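Local coordinates for ricin B lectin (PDB 3VSF), which acts as an exo-beta-1,3-galactanase of glycoside hydrolase family 43 and carries a ricin-type beta-trefoil domain that binds galactose, at residues 165-168 with 169-172; 173-177 with 178-182. All coordinates share one frame; numbering follows the deposited sequence.

Contact 1 (165-168 with 169-172)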
ATOM      1  N   SER A 165       0.283  -0.231  30.526  1.00 73.08           N
ATOM      2  CA  SER A 165      -0.661  -0.827  29.591  1.00 70.80           C
ATOM      3  C   SER A 165      -2.059  -0.740  30.190  1.00 72.53           C
ATOM      4  O   SER A 165      -2.227  -0.854  31.404  1.00 77.43           O
ATOM      5  CB  SER A 165      -0.289  -2.282  29.303  1.00 72.26           C
ATOM      6  OG  SER A 165      -0.272  -3.052  30.490  1.00 73.70           O
ATOM      7  N   PHE A 166      -3.060  -0.531  29.343  1.00 72.99           N
ATOM      8  CA  PHE A 166      -4.410  -0.284  29.832  1.00 73.83           C
ATOM      9  C   PHE A 166      -5.453  -0.382  28.727  1.00 74.69           C
ATOM     10  O   PHE A 166      -5.143  -0.219  27.547  1.00 73.03           O
ATOM     11  CB  PHE A 166      -4.484   1.110  30.454  1.00 75.10           C
ATOM     12  CG  PHE A 166      -4.300   2.222  29.461  1.00 76.21           C
ATOM     13  CD1 PHE A 166      -5.393   2.910  28.960  1.00 76.78           C
ATOM     14  CD2 PHE A 166      -3.035   2.568  29.013  1.00 74.25           C
ATOM     15  CE1 PHE A 166      -5.227   3.931  28.041  1.00 77.03           C
ATOM     16  CE2 PHE A 166      -2.862   3.586  28.094  1.00 72.72           C
ATOM     17  CZ  PHE A 166      -3.961   4.267  27.608  1.00 74.59           C
ATOM     18  N   ARG A 167      -6.693  -0.643  29.123  1.00 74.83           N
ATOM     19  CA  ARG A 167      -7.821  -0.577  28.205  1.00 76.25           C
ATOM     20  C   ARG A 167      -8.444   0.808  28.308  1.00 77.18           C
ATOM     21  O   ARG A 167      -8.902   1.207  29.379  1.00 79.80           O
ATOM     22  CB  ARG A 167      -8.849  -1.658  28.541  1.00 75.69           C
ATOM     23  CG  ARG A 167      -8.314  -3.074  28.401  1.00 75.85           C
ATOM     24  CD  ARG A 167      -9.161  -4.072  29.174  1.00 77.56           C
ATOM     25  NE  ARG A 167     -10.470  -4.292  28.566  1.00 75.74           N
ATOM     26  CZ  ARG A 167     -10.769  -5.329  27.791  1.00 71.70           C
ATOM     27  NH1 ARG A 167      -9.849  -6.247  27.523  1.00 68.63           N
ATOM     28  NH2 ARG A 167     -11.988  -5.452  27.288  1.00 71.15           N
ATOM     29  N   PRO A 168      -8.451   1.553  27.194  1.00 75.66           N
ATOM     30  CA  PRO A 168      -8.945   2.933  27.165  1.00 76.21           C
ATOM     31  C   PRO A 168     -10.249   3.098  27.937  1.00 76.63           C
ATOM     32  O   PRO A 168     -11.103   2.212  27.901  1.00 77.16           O
ATOM     33  CB  PRO A 168      -9.184   3.177  25.676  1.00 75.87           C
ATOM     34  CG  PRO A 168      -8.166   2.324  25.006  1.00 74.81           C
ATOM     35  CD  PRO A 168      -8.032   1.090  25.859  1.00 75.00           C
ATOM     36  N   MET A 169     -10.391   4.224  28.630  1.00 77.50           N
ATOM     37  CA  MET A 169     -11.605   4.527  29.378  1.00 80.01           C
ATOM     38  C   MET A 169     -11.863   3.487  30.468  1.00 81.28           C
ATOM     39  O   MET A 169     -12.991   3.027  30.642  1.00 82.67           O
ATOM     40  CB  MET A 169     -12.811   4.604  28.437  1.00 77.55           C
ATOM     41  CG  MET A 169     -12.497   5.154  27.049  1.00 80.52           C
ATOM     42  SD  MET A 169     -12.132   6.919  27.015  1.00 84.34           S
ATOM     43  CE  MET A 169     -13.749   7.603  27.376  1.00 86.63           C
ATOM     44  N   GLN A 170     -10.815   3.116  31.197  1.00 81.46           N
ATOM     45  CA  GLN A 170     -10.939   2.130  32.268  1.00 84.53           C
ATOM     46  C   GLN A 170     -11.676   2.698  33.476  1.00 86.46           C
ATOM     47  O   GLN A 170     -12.463   2.003  34.119  1.00 81.98           O
ATOM     48  CB  GLN A 170      -9.560   1.620  32.694  1.00 84.01           C
ATOM     49  CG  GLN A 170      -9.237   0.218  32.206  1.00 84.47           C
ATOM     50  CD  GLN A 170      -7.874  -0.262  32.671  1.00 86.92           C
ATOM     51  OE1 GLN A 170      -7.121   0.485  33.296  1.00 89.99           O
ATOM     52  NE2 GLN A 170      -7.553  -1.515  32.368  1.00 80.59           N
ATOM     53  N   ASP A 171     -11.413   3.965  33.777  1.00 86.89           N
ATOM     54  CA  ASP A 171     -11.999   4.618  34.943  1.00 87.46           C
ATOM     55  C   ASP A 171     -13.481   4.942  34.753  1.00 87.05           C
ATOM     56  O   ASP A 171     -14.226   5.047  35.727  1.00 91.75           O
ATOM     57  CB  ASP A 171     -11.218   5.888  35.291  1.00 88.61           C
ATOM     58  CG  ASP A 171     -11.175   6.880  34.146  1.00 86.61           C
ATOM     59  OD1 ASP A 171     -11.377   6.461  32.988  1.00 87.54           O
ATOM     60  OD2 ASP A 171     -10.936   8.078  34.404  1.00 87.85           O
ATOM     61  N   THR A 172     -13.904   5.098  33.502  1.00 82.94           N
ATOM     62  CA  THR A 172     -15.303   5.393  33.209  1.00 83.46           C
ATOM     63  C   THR A 172     -16.209   4.276  33.717  1.00 84.04           C
ATOM     64  O   THR A 172     -17.415   4.464  33.872  1.00 81.86           O
ATOM     65  CB  THR A 172     -15.544   5.591  31.699  1.00 84.03           C
ATOM     66  OG1 THR A 172     -15.282   4.366  31.005  1.00 85.26           O
ATOM     67  CG2 THR A 172     -14.641   6.685  31.152  1.00 87.03           C
TER

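Contact 2 (173-177 with 178-182)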
ATOM      1  N   GLY A 173     -15.616   3.114  33.972  1.00 84.34           N
ATOM      2  CA  GLY A 173     -16.351   1.977  34.495  1.00 84.07           C
ATOM      3  C   GLY A 173     -17.006   1.138  33.415  1.00 85.75           C
ATOM      4  O   GLY A 173     -17.601   0.100  33.704  1.00 86.77           O
ATOM      5  N   VAL A 174     -16.898   1.588  32.168  1.00 82.40           N
ATOM      6  CA  VAL A 174     -17.503   0.883  31.043  1.00 80.06           C
ATOM      7  C   VAL A 174     -16.918  -0.519  30.896  1.00 78.92           C
ATOM      8  O   VAL A 174     -15.723  -0.728  31.099  1.00 78.52           O
ATOM      9  CB  VAL A 174     -17.324   1.659  29.722  1.00 81.70           C
ATOM     10  CG1 VAL A 174     -15.854   1.726  29.338  1.00 78.87           C
ATOM     11  CG2 VAL A 174     -18.139   1.014  28.612  1.00 81.14           C
ATOM     12  N   MET A 175     -17.770  -1.478  30.548  1.00 77.05           N
ATOM     13  CA  MET A 175     -17.343  -2.863  30.400  1.00 79.83           C
ATOM     14  C   MET A 175     -17.424  -3.309  28.945  1.00 79.76           C
ATOM     15  O   MET A 175     -18.445  -3.117  28.283  1.00 79.06           O
ATOM     16  CB  MET A 175     -18.193  -3.782  31.281  1.00 81.32           C
ATOM     17  CG  MET A 175     -18.103  -3.476  32.769  1.00 81.80           C
ATOM     18  SD  MET A 175     -16.492  -3.866  33.479  1.00 84.24           S
ATOM     19  CE  MET A 175     -16.488  -5.652  33.353  1.00 79.88           C
ATOM     20  N   ASP A 176     -16.343  -3.905  28.453  1.00 81.49           N
ATOM     21  CA  ASP A 176     -16.288  -4.372  27.073  1.00 80.27           C
ATOM     22  C   ASP A 176     -15.922  -5.852  27.005  1.00 78.88           C
ATOM     23  O   ASP A 176     -14.745  -6.215  27.024  1.00 75.90           O
ATOM     24  CB  ASP A 176     -15.294  -3.537  26.264  1.00 77.29           C
ATOM     25  CG  ASP A 176     -15.427  -3.756  24.771  1.00 75.80           C
ATOM     26  OD1 ASP A 176     -14.481  -3.413  24.032  1.00 74.89           O
ATOM     27  OD2 ASP A 176     -16.479  -4.270  24.336  1.00 77.92           O
ATOM     28  N   HIS A 177     -16.945  -6.700  26.932  1.00 78.61           N
ATOM     29  CA  HIS A 177     -16.758  -8.148  26.846  1.00 76.94           C
ATOM     30  C   HIS A 177     -16.057  -8.741  28.066  1.00 81.76           C
ATOM     31  O   HIS A 177     -14.995  -9.354  27.946  1.00 81.26           O
ATOM     32  CB  HIS A 177     -16.011  -8.525  25.563  1.00 78.58           C
ATOM     33  CG  HIS A 177     -16.832  -8.368  24.321  1.00 77.32           C
ATOM     34  ND1 HIS A 177     -17.595  -9.391  23.800  1.00 75.02           N
ATOM     35  CD2 HIS A 177     -17.016  -7.306  23.503  1.00 76.56           C
ATOM     36  CE1 HIS A 177     -18.210  -8.966  22.711  1.00 78.82           C
ATOM     37  NE2 HIS A 177     -17.876  -7.705  22.508  1.00 78.84           N
ATOM     38  N   GLY A 178     -16.658  -8.556  29.238  1.00 79.10           N
ATOM     39  CA  GLY A 178     -16.171  -9.185  30.451  1.00 78.99           C
ATOM     40  C   GLY A 178     -15.215  -8.352  31.285  1.00 83.54           C
ATOM     41  O   GLY A 178     -15.139  -8.523  32.502  1.00 83.27           O
ATOM     42  N   LEU A 179     -14.481  -7.451  30.639  1.00 78.98           N
ATOM     43  CA  LEU A 179     -13.483  -6.650  31.341  1.00 77.89           C
ATOM     44  C   LEU A 179     -13.798  -5.157  31.301  1.00 79.30           C
ATOM     45  O   LEU A 179     -14.516  -4.692  30.416  1.00 80.51           O
ATOM     46  CB  LEU A 179     -12.087  -6.913  30.769  1.00 75.41           C
ATOM     47  CG  LEU A 179     -11.547  -8.336  30.928  1.00 77.68           C
ATOM     48  CD1 LEU A 179     -10.174  -8.465  30.284  1.00 76.32           C
ATOM     49  CD2 LEU A 179     -11.493  -8.734  32.396  1.00 75.55           C
ATOM     50  N   PRO A 180     -13.265  -4.402  32.274  1.00 80.95           N
ATOM     51  CA  PRO A 180     -13.437  -2.948  32.315  1.00 81.30           C
ATOM     52  C   PRO A 180     -12.542  -2.256  31.293  1.00 76.99           C
ATOM     53  O   PRO A 180     -11.370  -2.610  31.164  1.00 76.59           O
ATOM     54  CB  PRO A 180     -12.992  -2.589  33.733  1.00 78.51           C
ATOM     55  CG  PRO A 180     -12.003  -3.643  34.083  1.00 77.76           C
ATOM     56  CD  PRO A 180     -12.510  -4.902  33.436  1.00 80.37           C
ATOM     57  N   GLY A 181     -13.094  -1.281  30.579  1.00 78.25           N
ATOM     58  CA  GLY A 181     -12.344  -0.560  29.568  1.00 79.41           C
ATOM     59  C   GLY A 181     -12.537  -1.136  28.179  1.00 77.00           C
ATOM     60  O   GLY A 181     -12.663  -2.349  28.007  1.00 77.02           O
ATOM     61  N   TYR A 182     -12.562  -0.256  27.182  1.00 77.84           N
ATOM     62  CA  TYR A 182     -12.717  -0.666  25.792  1.00 71.70           C
ATOM     63  C   TYR A 182     -11.571  -1.568  25.349  1.00 71.80           C
ATOM     64  O   TYR A 182     -10.413  -1.325  25.689  1.00 72.93           O
ATOM     65  CB  TYR A 182     -12.775   0.564  24.887  1.00 69.04           C
ATOM     66  CG  TYR A 182     -14.022   1.401  25.051  1.00 68.24           C
ATOM     67  CD1 TYR A 182     -15.270   0.806  25.174  1.00 69.78           C
ATOM     68  CD2 TYR A 182     -13.951   2.786  25.086  1.00 69.76           C
ATOM     69  CE1 TYR A 182     -16.413   1.568  25.322  1.00 71.48           C
ATOM     70  CE2 TYR A 182     -15.088   3.557  25.235  1.00 71.61           C
ATOM     71  CZ  TYR A 182     -16.316   2.943  25.354  1.00 72.72           C
ATOM     72  OH  TYR A 182     -17.451   3.707  25.502  1.00 73.17           O
TER

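Contact 1 (165-168 with 169-172)
Gln170 turns back along the chain and lays its side chain beside the backbone of Arg167. Extended beyond CG (chi2 -179°), the side chain carries its amide past Arg167 to Phe166. This is packing rather than bonding. Gln170 OE1 lies 3.9 Å from Phe166 CB, and Gln170 NE2 sits 4.0 Å from Arg167 CB; as modelled, NE2 and the Arg167 amide are both donors, and no hydrogen bond forms between them. The guanidinium of Arg167 heads away from this amide, and its NE is hydrogen-bonded to Gly181 O.

The apolar part is small: Pro168 CB meets Met169 CG at 4.1 Å. Met169 has a left-handed backbone, with phi at +61°, which swings the chain round before 170-172 take up helical angles without forming regular helix bonds.

No hydrogen bond spans the two segments, but one steadies the turn within 169-172. Thr172 OG1 donates to Met169 O at 2.7 Å, approaching from above the carbonyl plane. The same hydroxyl has a weak bond with Val174 N.

The turn leaves the end of strand 161-166, the outermost strand of a four-stranded blade in the GH43 beta-propeller. The Phe166 and Pro168 side chains pack on Ile221 of strand 221-228 in the next blade along the chain, and Pro168 and Met169 reach Tyr212 of strand 208-214.

Contact 2 (173-177 with 178-182)
Val174 and Gly181 face each other at the open end of a short antiparallel beta hairpin. Gly181 N donates to Val174 O at 2.7 Å, almost straight at 176°. One step nearer the turn, Met175 and Pro180 form a non-hydrogen-bonded pair. Beyond them Asp176 N donates a hydrogen bond to Leu179 O at 2.8 Å, nearly in line with that carbonyl. His177 and Gly178 make the reversal, both at positive phi, close to a type I' turn.

On one side, Val174 crosses Tyr182 at about a right angle. Val174 CG1 stands over a ring face in a CH-pi contact, 4.2 Å from the Tyr182 centroid and toward the rim. Val174 CG2 touches Tyr182 CE1 at 3.8 Å. An edge-to-face contact with His210 gives the ring a further aromatic neighbour. On the face shared by Met175 and Pro180, the bend at chi2 (-69°) lays Met175 SD over the proline, 3.7 Å from Pro180 CB. A further bend at chi3 turns CE toward Gly178 and the Leu179 backbone.

Asp176 brings OD1 to the edge of the Tyr182 ring, where it accepts from the backbone N-H groups of Met183 and Asn204, while His177 NE2 binds Asn204 OD1. The hairpin thus has two backbone hydrogen bonds of its own, and Asp176 and His177 also join it to Asn204; two N-H donors would favour a charged carboxylate on the buried Asp176.

How the contacts relate
Contact 1 and contact 2 follow in series in the linker between strand 161-166 and strand 187-191, which belong to successive propeller blades, and their centres are about 8 Å apart. Besides the Arg167-Gly181 bond already in place, a probable hydrogen bond between Tyr182 N and Pro168 O, at 3.0 Å, fastens the hairpin back onto the start of the linker. The guanidinium additionally lies against the Asp176 backbone, while Met169 packs on Tyr182. Both contacts lie well out from the middle of the chain, their centres about 32 and 34 Å from its centre. They are remote from the galactose-binding residues Asp422, Asp425, Asn440 and Asn444, which lie in the separate beta-trefoil lectin domain.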